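Local coordinates for SusD family protein (Bacteroides uniformis, PDB 7KV1) that probably binds beta-glucans at the surface of a human gut bacterium as a SusD-like, helix-rich glycan-binding protein, at residues Glu349-Arg354 and Arg458-Val463; Tyr405-Glu410 and Arg438-Leu443; Gly428-Trp433 and Ala447-Asp452. All blocks are in the same frame, centred on the assembly; numbering follows the deposited sequence.

All three contacts lie in the SusD family region, on one side of the chain's centre, and draw on two successive helices, contact 1 on 451-461, contact 2 on 429-440 and contact 3 on both. Contacts 1 and 2 have centres about 9 Å apart and are joined directly: OE2 of E461 forms a salt bridge of 2.9 Å to NH2 of R440. Contact 3 works at the N-terminal ends of the same helices, its centre about 14 Å from that of contact 2 and about 18 Å from that of contact 1, without touching contact 1. Bound cobalt hexammine is met by Y408 of contact 2, whereas the side chain of E461 in contact 1 stays about 14 Å from it.

Contact 1 (Glu349-Arg354 and Arg458-Val463); sequences EQDKRR and RRLEFV
D351 and R353 together face L460 and E461 at the C-terminal end of helix 451-461. D351, just ahead of the turn into helix 353-357, has CG anti to its own N (chi1 -161°), which lets OD1 cap the backbone N of R353 at 2.9 Å. The same carboxylate is gripped side-on by R353: NE reaches OD1 of D351 at 3.0 Å, tilted out of the guanidinium plane, and NH2 reaches OD2 at 2.8 Å on its syn side. Further along, R353 bends at chi3 (-67°) and sends NH1 to OE1 of E461 in a salt bridge of 2.8 Å; OE1 lies in the guanidinium plane and is approached nearly along its C-O axis, the two flat groups being turned 59° apart. L460 packs CB over one guanidinium face, 3.6 Å from NH2 of R353, and so adds an apolar contact to the ionic ones. A leucine in place of R353 would probably leave the buried carboxylates of D351 and E461 without the cation between them. NH2 of R353 also pairs with E457, and OE2 of E461 faces two further arginines. Alternating charges thus form a buried salt-bridge network, in which the central guanidinium probably offsets the negative charge on both sides.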
loop_
_atom_site.group_PDB
_atom_site.type_symbol
_atom_site.label_atom_id
_atom_site.label_comp_id
_atom_site.label_asym_id
_atom_site.label_seq_id
_atom_site.Cartn_x
_atom_site.Cartn_y
_atom_site.Cartn_z
ATOM N N GLU A 349 -18.607 19.202 -0.128
ATOM C CA GLU A 349 -18.034 20.435 0.485
ATOM C C GLU A 349 -17.811 20.234 1.990
ATOM O O GLU A 349 -16.819 20.764 2.498
ATOM C CB GLU A 349 -18.959 21.637 0.232
ATOM N N GLN A 350 -18.688 19.490 2.669
ATOM C CA GLN A 350 -18.616 19.198 4.131
ATOM C C GLN A 350 -17.523 18.150 4.449
ATOM O O GLN A 350 -17.155 18.046 5.628
ATOM C CB GLN A 350 -19.964 18.695 4.651
ATOM N N ASP A 351 -17.029 17.389 3.463
ATOM C CA ASP A 351 -16.042 16.298 3.723
ATOM C C ASP A 351 -14.687 16.906 4.099
ATOM O O ASP A 351 -14.030 17.508 3.242
ATOM C CB ASP A 351 -15.951 15.332 2.549
ATOM C CG ASP A 351 -15.332 13.990 2.907
ATOM O OD1 ASP A 351 -14.426 14.024 3.737
ATOM O OD2 ASP A 351 -15.793 12.923 2.345
ATOM N N LYS A 352 -14.257 16.715 5.339
ATOM C CA LYS A 352 -12.981 17.271 5.819
ATOM C C LYS A 352 -11.813 16.608 5.091
ATOM O O LYS A 352 -10.721 17.162 5.154
ATOM C CB LYS A 352 -12.849 17.112 7.332
ATOM C CG LYS A 352 -13.810 17.970 8.132
ATOM C CD LYS A 352 -13.696 17.756 9.608
ATOM C CE LYS A 352 -14.633 18.660 10.378
ATOM N NZ LYS A 352 -14.510 18.396 11.830
ATOM N N ARG A 353 -12.021 15.462 4.438
ATOM C CA ARG A 353 -10.916 14.753 3.748
ATOM C C ARG A 353 -10.536 15.501 2.474
ATOM O O ARG A 353 -9.390 15.388 2.083
ATOM C CB ARG A 353 -11.292 13.308 3.448
ATOM C CG ARG A 353 -11.470 12.506 4.720
ATOM C CD ARG A 353 -12.059 11.124 4.491
ATOM N NE ARG A 353 -13.443 11.215 4.029
ATOM C CZ ARG A 353 -14.310 10.227 4.074
ATOM N NH1 ARG A 353 -13.954 9.056 4.553
ATOM N NH2 ARG A 353 -15.538 10.416 3.626
ATOM N N ARG A 354 -11.449 16.260 1.880
ATOM C CA ARG A 354 -11.168 16.918 0.580
ATOM C C ARG A 354 -9.950 17.842 0.696
ATOM O O ARG A 354 -9.039 17.693 -0.118
ATOM C CB ARG A 354 -12.337 17.722 0.043
ATOM C CG ARG A 354 -12.035 18.270 -1.346
ATOM C CD ARG A 354 -13.226 18.954 -1.955
ATOM N NE ARG A 354 -13.404 20.260 -1.356
ATOM C CZ ARG A 354 -14.349 21.129 -1.696
ATOM N NH1 ARG A 354 -15.249 20.829 -2.614
ATOM N NH2 ARG A 354 -14.403 22.301 -1.097
ATOM N N ARG A 458 -14.074 3.573 1.336
ATOM C CA ARG A 458 -12.654 3.257 1.115
ATOM C C ARG A 458 -12.087 4.216 0.061
ATOM O O ARG A 458 -10.952 4.634 0.218
ATOM C CB ARG A 458 -12.478 1.783 0.702
ATOM C CG ARG A 458 -12.768 0.783 1.809
ATOM C CD ARG A 458 -12.626 -0.633 1.302
ATOM N NE ARG A 458 -11.217 -0.905 1.160
ATOM C CZ ARG A 458 -10.435 -1.375 2.134
ATOM N NH1 ARG A 458 -10.938 -1.676 3.309
ATOM N NH2 ARG A 458 -9.149 -1.544 1.940
ATOM N N ARG A 459 -12.836 4.524 -0.995
ATOM C CA ARG A 459 -12.323 5.407 -2.061
ATOM C C ARG A 459 -12.099 6.813 -1.474
ATOM O O ARG A 459 -11.059 7.431 -1.739
ATOM C CB ARG A 459 -13.308 5.485 -3.230
ATOM C CG ARG A 459 -12.766 6.343 -4.363
ATOM C CD ARG A 459 -13.618 6.632 -5.579
ATOM N NE ARG A 459 -12.649 7.211 -6.529
ATOM C CZ ARG A 459 -12.944 7.779 -7.687
ATOM N NH1 ARG A 459 -14.202 7.888 -8.078
ATOM N NH2 ARG A 459 -11.969 8.290 -8.427
ATOM N N LEU A 460 -13.048 7.301 -0.686
ATOM C CA LEU A 460 -12.948 8.653 -0.096
ATOM C C LEU A 460 -11.797 8.705 0.925
ATOM O O LEU A 460 -11.113 9.770 1.050
ATOM C CB LEU A 460 -14.285 9.046 0.533
ATOM C CG LEU A 460 -15.484 9.136 -0.412
ATOM C CD1 LEU A 460 -16.772 9.343 0.390
ATOM C CD2 LEU A 460 -15.320 10.282 -1.396
ATOM N N GLU A 461 -11.571 7.621 1.649
ATOM C CA GLU A 461 -10.703 7.619 2.845
ATOM C C GLU A 461 -9.229 7.514 2.438
ATOM O O GLU A 461 -8.403 8.066 3.170
ATOM C CB GLU A 461 -11.127 6.493 3.780
ATOM C CG GLU A 461 -10.365 6.392 5.098
ATOM C CD GLU A 461 -10.589 7.534 6.069
ATOM O OE1 GLU A 461 -11.615 8.199 5.926
ATOM O OE2 GLU A 461 -9.718 7.744 6.975
ATOM N N PHE A 462 -8.916 6.843 1.330
ATOM C CA PHE A 462 -7.548 6.336 1.062
ATOM C C PHE A 462 -6.945 6.903 -0.228
ATOM O O PHE A 462 -5.999 6.309 -0.767
ATOM C CB PHE A 462 -7.567 4.810 1.086
ATOM C CG PHE A 462 -7.923 4.242 2.432
ATOM C CD1 PHE A 462 -7.160 4.521 3.558
ATOM C CD2 PHE A 462 -9.017 3.413 2.573
ATOM C CE1 PHE A 462 -7.530 4.040 4.797
ATOM C CE2 PHE A 462 -9.360 2.883 3.809
ATOM C CZ PHE A 462 -8.616 3.209 4.919
ATOM N N VAL A 463 -7.431 8.038 -0.714
ATOM C CA VAL A 463 -6.856 8.652 -1.944
ATOM C C VAL A 463 -5.350 8.839 -1.727
ATOM O O VAL A 463 -4.972 9.453 -0.749
ATOM C CB VAL A 463 -7.551 9.958 -2.365
ATOM C CG1 VAL A 463 -6.837 10.612 -3.536
ATOM C CG2 VAL A 463 -9.014 9.734 -2.675
#

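Contact 2 (Tyr405-Glu410 and Arg438-Leu443); sequences YYRYAE and RTRAGL. With NCO (cobalt hexammine(III)), chain C; EDO (1,2-ethanediol), chain D.
The junction between strand 403-407 and helix 408-420, where R407 holds the N-cap position, meets the last turn of helix 429-440, which G442 closes with a Schellman motif. Two arginines approach across it: NH1 of R407 lies 3.5 Å from NH2 of R440, at the edge of the R407 guanidinium and near its plane, with the two planes 49° apart. R440 gets there by a chain folded at both chi2 (-86°) and chi3 (-72°), which brings its NH2 to 3.9 Å from CB of A409, obliquely to the guanidinium. The closeness of like charges is probably offset by shared acids: E285 and E461 each form salt bridges to both arginines, and R407 also binds E465. Y408, next in sequence to R407, belongs to the cobalt hexammine pocket; N5 of the complex donates to OH of Y408 at 3.1 Å, and the backbone oxygens of I261, S263 and F266 also accept from it. At the strand end, OH of Y405 donates to O2 of 1,2-ethanediol at 2.6 Å. Y405 and Y406 form a classic beta bulge opposite W288 of the antiparallel strand 286-290. Helix 272-275 packs on both arginines through F272 and I275, while R353 of helix 353-357 touches A441 and L443 beyond the helix end.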
loop_
_atom_site.group_PDB
_atom_site.type_symbol
_atom_site.label_atom_id
_atom_site.label_comp_id
_atom_site.label_asym_id
_atom_site.label_seq_id
_atom_site.Cartn_x
_atom_site.Cartn_y
_atom_site.Cartn_z
ATOM N N TYR A 405 1.045 3.047 6.117
ATOM C CA TYR A 405 0.754 1.797 5.359
ATOM C C TYR A 405 -0.594 1.228 5.783
ATOM O O TYR A 405 -1.416 0.956 4.890
ATOM C CB TYR A 405 1.863 0.750 5.508
ATOM C CG TYR A 405 1.862 -0.241 4.369
ATOM C CD1 TYR A 405 0.933 -1.279 4.301
ATOM C CD2 TYR A 405 2.742 -0.084 3.323
ATOM C CE1 TYR A 405 0.909 -2.157 3.227
ATOM C CE2 TYR A 405 2.724 -0.947 2.237
ATOM C CZ TYR A 405 1.813 -1.990 2.188
ATOM O OH TYR A 405 1.866 -2.829 1.104
ATOM N N TYR A 406 -0.807 1.091 7.093
ATOM C CA TYR A 406 -2.056 0.583 7.706
ATOM C C TYR A 406 -2.532 1.596 8.736
ATOM O O TYR A 406 -1.761 1.883 9.632
ATOM C CB TYR A 406 -1.843 -0.776 8.372
ATOM C CG TYR A 406 -1.659 -1.893 7.383
ATOM C CD1 TYR A 406 -2.556 -2.047 6.335
ATOM C CD2 TYR A 406 -0.576 -2.751 7.463
ATOM C CE1 TYR A 406 -2.370 -3.039 5.382
ATOM C CE2 TYR A 406 -0.397 -3.762 6.531
ATOM C CZ TYR A 406 -1.292 -3.899 5.475
ATOM O OH TYR A 406 -1.109 -4.850 4.514
ATOM N N ARG A 407 -3.760 2.087 8.592
ATOM C CA ARG A 407 -4.430 2.978 9.571
ATOM C C ARG A 407 -5.658 2.267 10.162
ATOM O O ARG A 407 -6.314 1.481 9.476
ATOM C CB ARG A 407 -4.889 4.269 8.885
ATOM C CG ARG A 407 -3.750 5.044 8.255
ATOM C CD ARG A 407 -4.200 6.430 7.923
ATOM N NE ARG A 407 -4.941 6.615 6.695
ATOM C CZ ARG A 407 -6.221 6.985 6.599
ATOM N NH1 ARG A 407 -6.988 7.074 7.670
ATOM N NH2 ARG A 407 -6.737 7.250 5.405
ATOM N N TYR A 408 -6.029 2.630 11.368
ATOM C CA TYR A 408 -7.223 2.076 12.042
ATOM C C TYR A 408 -8.511 2.420 11.256
ATOM O O TYR A 408 -9.484 1.673 11.450
ATOM C CB TYR A 408 -7.238 2.549 13.496
ATOM C CG TYR A 408 -8.411 2.110 14.330
ATOM C CD1 TYR A 408 -8.542 0.797 14.765
ATOM C CD2 TYR A 408 -9.395 3.011 14.686
ATOM C CE1 TYR A 408 -9.615 0.412 15.551
ATOM C CE2 TYR A 408 -10.461 2.647 15.494
ATOM C CZ TYR A 408 -10.586 1.338 15.901
ATOM O OH TYR A 408 -11.638 0.972 16.681
ATOM N N ALA A 409 -8.547 3.456 10.405
ATOM C CA ALA A 409 -9.702 3.690 9.497
ATOM C C ALA A 409 -9.931 2.435 8.641
ATOM O O ALA A 409 -11.084 1.995 8.486
ATOM C CB ALA A 409 -9.531 4.932 8.646
ATOM N N GLU A 410 -8.846 1.807 8.181
ATOM C CA GLU A 410 -8.920 0.586 7.357
ATOM C C GLU A 410 -9.366 -0.623 8.198
ATOM O O GLU A 410 -10.101 -1.479 7.674
ATOM C CB GLU A 410 -7.592 0.382 6.621
ATOM C CG GLU A 410 -7.703 -0.662 5.558
ATOM C CD GLU A 410 -6.483 -0.947 4.707
ATOM O OE1 GLU A 410 -5.392 -0.378 4.955
ATOM O OE2 GLU A 410 -6.678 -1.676 3.719
ATOM N N ARG A 438 -17.082 8.010 8.851
ATOM C CA ARG A 438 -17.844 9.133 8.224
ATOM C C ARG A 438 -17.877 10.324 9.181
ATOM O O ARG A 438 -17.601 11.438 8.742
ATOM C CB ARG A 438 -19.257 8.684 7.889
ATOM C CG ARG A 438 -19.316 7.713 6.725
ATOM C CD ARG A 438 -20.713 7.477 6.199
ATOM N NE ARG A 438 -21.385 8.663 5.697
ATOM C CZ ARG A 438 -21.288 9.144 4.458
ATOM N NH1 ARG A 438 -20.479 8.593 3.553
ATOM N NH2 ARG A 438 -21.997 10.213 4.143
ATOM N N THR A 439 -18.162 10.089 10.462
ATOM C CA THR A 439 -18.262 11.167 11.482
ATOM C C THR A 439 -16.916 11.889 11.605
ATOM O O THR A 439 -16.915 13.122 11.705
ATOM C CB THR A 439 -18.707 10.624 12.847
ATOM O OG1 THR A 439 -19.972 10.042 12.608
ATOM C CG2 THR A 439 -18.879 11.700 13.898
ATOM N N ARG A 440 -15.787 11.164 11.615
ATOM C CA ARG A 440 -14.443 11.796 11.746
ATOM C C ARG A 440 -14.254 12.738 10.547
ATOM O O ARG A 440 -13.638 13.838 10.669
ATOM C CB ARG A 440 -13.359 10.713 11.900
ATOM C CG ARG A 440 -11.970 11.243 12.229
ATOM C CD ARG A 440 -11.216 11.619 10.946
ATOM N NE ARG A 440 -10.798 10.443 10.162
ATOM C CZ ARG A 440 -9.731 9.689 10.455
ATOM N NH1 ARG A 440 -8.986 9.969 11.515
ATOM N NH2 ARG A 440 -9.424 8.638 9.702
ATOM N N ALA A 441 -14.786 12.362 9.403
ATOM C CA ALA A 441 -14.666 13.176 8.167
ATOM C C ALA A 441 -15.685 14.339 8.119
ATOM O O ALA A 441 -15.639 15.092 7.171
ATOM C CB ALA A 441 -14.771 12.275 6.977
ATOM N N GLY A 442 -16.562 14.486 9.110
ATOM C CA GLY A 442 -17.536 15.597 9.199
ATOM C C GLY A 442 -18.847 15.296 8.475
ATOM O O GLY A 442 -19.641 16.235 8.283
ATOM N N LEU A 443 -19.062 14.044 8.068
ATOM C CA LEU A 443 -20.252 13.621 7.305
ATOM C C LEU A 443 -21.261 13.064 8.287
ATOM O O LEU A 443 -20.829 12.585 9.367
ATOM C CB LEU A 443 -19.905 12.545 6.289
ATOM C CG LEU A 443 -18.937 12.947 5.180
ATOM C CD1 LEU A 443 -18.816 11.807 4.174
ATOM C CD2 LEU A 443 -19.383 14.233 4.499
HETATM CO CO NCO C . -11.733 1.910 20.837
HETATM N N1 NCO C . -10.113 2.330 21.946
HETATM N N2 NCO C . -13.324 1.307 19.794
HETATM N N3 NCO C . -12.965 3.073 22.018
HETATM N N4 NCO C . -12.073 0.351 21.993
HETATM N N5 NCO C . -10.565 0.753 19.628
HETATM N N6 NCO C . -11.430 3.485 19.681
HETATM C C1 EDO D . 0.677 -5.213 -1.674
HETATM O O1 EDO D . 2.036 -4.921 -1.384
HETATM C C2 EDO D . -0.255 -4.190 -1.147
HETATM O O2 EDO D . -0.208 -4.104 0.277
#

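Contact 3 (Gly428-Trp433 and Ala447-Asp452); sequences GEAKTW and ANVTVD
Partly buried packing joins the first turn of helix 429-440 to the extended segment that leads into helix 451-461, with K431 and V449 as the nearest backbone pair, their CA atoms 5.5 Å apart. V449 carries the apolar half. Its CG2 reaches the helix backbone, 3.4 Å from N of K431, and meets CB of A430 at 3.7 Å. The other branch, CG1, lies alongside K431, 3.7 Å from its CA; with CG1 anti to the carbonyl carbon (chi1 -60°), both methyls face the A430-K431 backbone. The contact joins two successive helices of the SusD fold, consistent with its TPR-clan relationship: G428 takes the N-cap position of one helix and T450 that of the next, so the first turn of one helix meets the loop leading to the start of the other. The polar half belongs to K431, whose chain, extended beyond CG, runs along the loop to A447. There NZ donates to the backbone O of A447 at 2.9 Å, coming from above the carbonyl plane (38° out of it) at a C=O...N angle of 114°. CD and CE of K431 pass the same oxygen, each at 3.5 Å. A430 also packs on L420 of helix 408-420, and the backbone of V449 is tied to that of G426.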
loop_
_atom_site.group_PDB
_atom_site.type_symbol
_atom_site.label_atom_id
_atom_site.label_comp_id
_atom_site.label_asym_id
_atom_site.label_seq_id
_atom_site.Cartn_x
_atom_site.Cartn_y
_atom_site.Cartn_z
ATOM N N GLY A 428 -26.163 -3.046 12.241
ATOM C CA GLY A 428 -25.403 -3.577 13.387
ATOM C C GLY A 428 -24.010 -2.970 13.503
ATOM O O GLY A 428 -23.828 -1.747 13.245
ATOM N N GLU A 429 -23.035 -3.804 13.870
ATOM C CA GLU A 429 -21.638 -3.371 14.078
ATOM C C GLU A 429 -21.092 -2.717 12.792
ATOM O O GLU A 429 -20.410 -1.722 12.880
ATOM C CB GLU A 429 -20.782 -4.588 14.388
ATOM C CG GLU A 429 -21.139 -5.254 15.681
ATOM C CD GLU A 429 -20.198 -6.418 15.916
ATOM O OE1 GLU A 429 -20.116 -7.314 15.029
ATOM O OE2 GLU A 429 -19.475 -6.352 16.925
ATOM N N ALA A 430 -21.470 -3.204 11.617
ATOM C CA ALA A 430 -20.963 -2.622 10.342
ATOM C C ALA A 430 -21.312 -1.133 10.257
ATOM O O ALA A 430 -20.433 -0.320 9.877
ATOM C CB ALA A 430 -21.521 -3.400 9.207
ATOM N N LYS A 431 -22.522 -0.754 10.678
ATOM C CA LYS A 431 -22.979 0.658 10.652
ATOM C C LYS A 431 -22.211 1.465 11.692
ATOM O O LYS A 431 -21.795 2.579 11.366
ATOM C CB LYS A 431 -24.492 0.727 10.899
ATOM C CG LYS A 431 -25.062 2.108 11.161
ATOM C CD LYS A 431 -26.570 2.043 11.441
ATOM C CE LYS A 431 -27.138 3.318 12.021
ATOM N NZ LYS A 431 -28.617 3.215 12.090
ATOM N N THR A 432 -22.058 0.959 12.918
ATOM C CA THR A 432 -21.260 1.656 13.964
ATOM C C THR A 432 -19.859 2.017 13.419
ATOM O O THR A 432 -19.430 3.179 13.530
ATOM C CB THR A 432 -21.136 0.788 15.209
ATOM O OG1 THR A 432 -22.471 0.503 15.623
ATOM C CG2 THR A 432 -20.339 1.482 16.296
ATOM N N TRP A 433 -19.168 1.025 12.875
ATOM C CA TRP A 433 -17.770 1.157 12.382
ATOM C C TRP A 433 -17.670 2.111 11.192
ATOM O O TRP A 433 -16.831 3.051 11.260
ATOM C CB TRP A 433 -17.233 -0.225 12.032
ATOM C CG TRP A 433 -17.240 -1.121 13.221
ATOM C CD1 TRP A 433 -17.092 -0.750 14.516
ATOM C CD2 TRP A 433 -17.337 -2.550 13.212
ATOM N NE1 TRP A 433 -17.118 -1.857 15.321
ATOM C CE2 TRP A 433 -17.282 -2.972 14.559
ATOM C CE3 TRP A 433 -17.468 -3.512 12.208
ATOM C CZ2 TRP A 433 -17.339 -4.313 14.923
ATOM C CZ3 TRP A 433 -17.540 -4.842 12.563
ATOM C CH2 TRP A 433 -17.490 -5.227 13.908
ATOM N N ALA A 447 -27.869 5.475 7.869
ATOM C CA ALA A 447 -28.866 4.762 8.717
ATOM C C ALA A 447 -28.821 3.251 8.482
ATOM O O ALA A 447 -29.292 2.490 9.336
ATOM C CB ALA A 447 -30.253 5.312 8.470
ATOM N N ASN A 448 -28.343 2.823 7.335
ATOM C CA ASN A 448 -28.196 1.391 6.979
ATOM C C ASN A 448 -26.958 1.305 6.079
ATOM O O ASN A 448 -26.789 2.219 5.282
ATOM C CB ASN A 448 -29.442 0.819 6.299
ATOM C CG ASN A 448 -29.333 -0.671 6.008
ATOM O OD1 ASN A 448 -29.165 -1.483 6.907
ATOM N ND2 ASN A 448 -29.406 -1.057 4.750
ATOM N N VAL A 449 -26.127 0.281 6.227
ATOM C CA VAL A 449 -24.845 0.201 5.474
ATOM C C VAL A 449 -24.871 -1.067 4.633
ATOM O O VAL A 449 -25.352 -2.134 5.112
ATOM C CB VAL A 449 -23.599 0.312 6.376
ATOM C CG1 VAL A 449 -23.556 1.628 7.133
ATOM C CG2 VAL A 449 -23.477 -0.828 7.373
ATOM N N THR A 450 -24.472 -0.919 3.368
ATOM C CA THR A 450 -24.309 -2.027 2.414
ATOM C C THR A 450 -22.823 -2.183 2.060
ATOM O O THR A 450 -22.014 -1.273 2.326
ATOM C CB THR A 450 -25.072 -1.778 1.105
ATOM O OG1 THR A 450 -24.365 -0.715 0.473
ATOM C CG2 THR A 450 -26.540 -1.445 1.305
ATOM N N VAL A 451 -22.459 -3.313 1.470
ATOM C CA VAL A 451 -21.038 -3.540 1.091
ATOM C C VAL A 451 -20.593 -2.456 0.093
ATOM O O VAL A 451 -19.449 -1.968 0.240
ATOM C CB VAL A 451 -20.793 -4.955 0.561
ATOM C CG1 VAL A 451 -19.329 -5.141 0.198
ATOM C CG2 VAL A 451 -21.182 -5.961 1.611
ATOM N N ASP A 452 -21.469 -2.010 -0.810
ATOM C CA ASP A 452 -21.119 -0.932 -1.775
ATOM C C ASP A 452 -20.802 0.378 -1.048
ATOM O O ASP A 452 -19.835 1.053 -1.443
ATOM C CB ASP A 452 -22.185 -0.675 -2.831
ATOM C CG ASP A 452 -21.565 0.127 -3.991
ATOM O OD1 ASP A 452 -20.535 -0.315 -4.580
ATOM O OD2 ASP A 452 -22.041 1.210 -4.222
#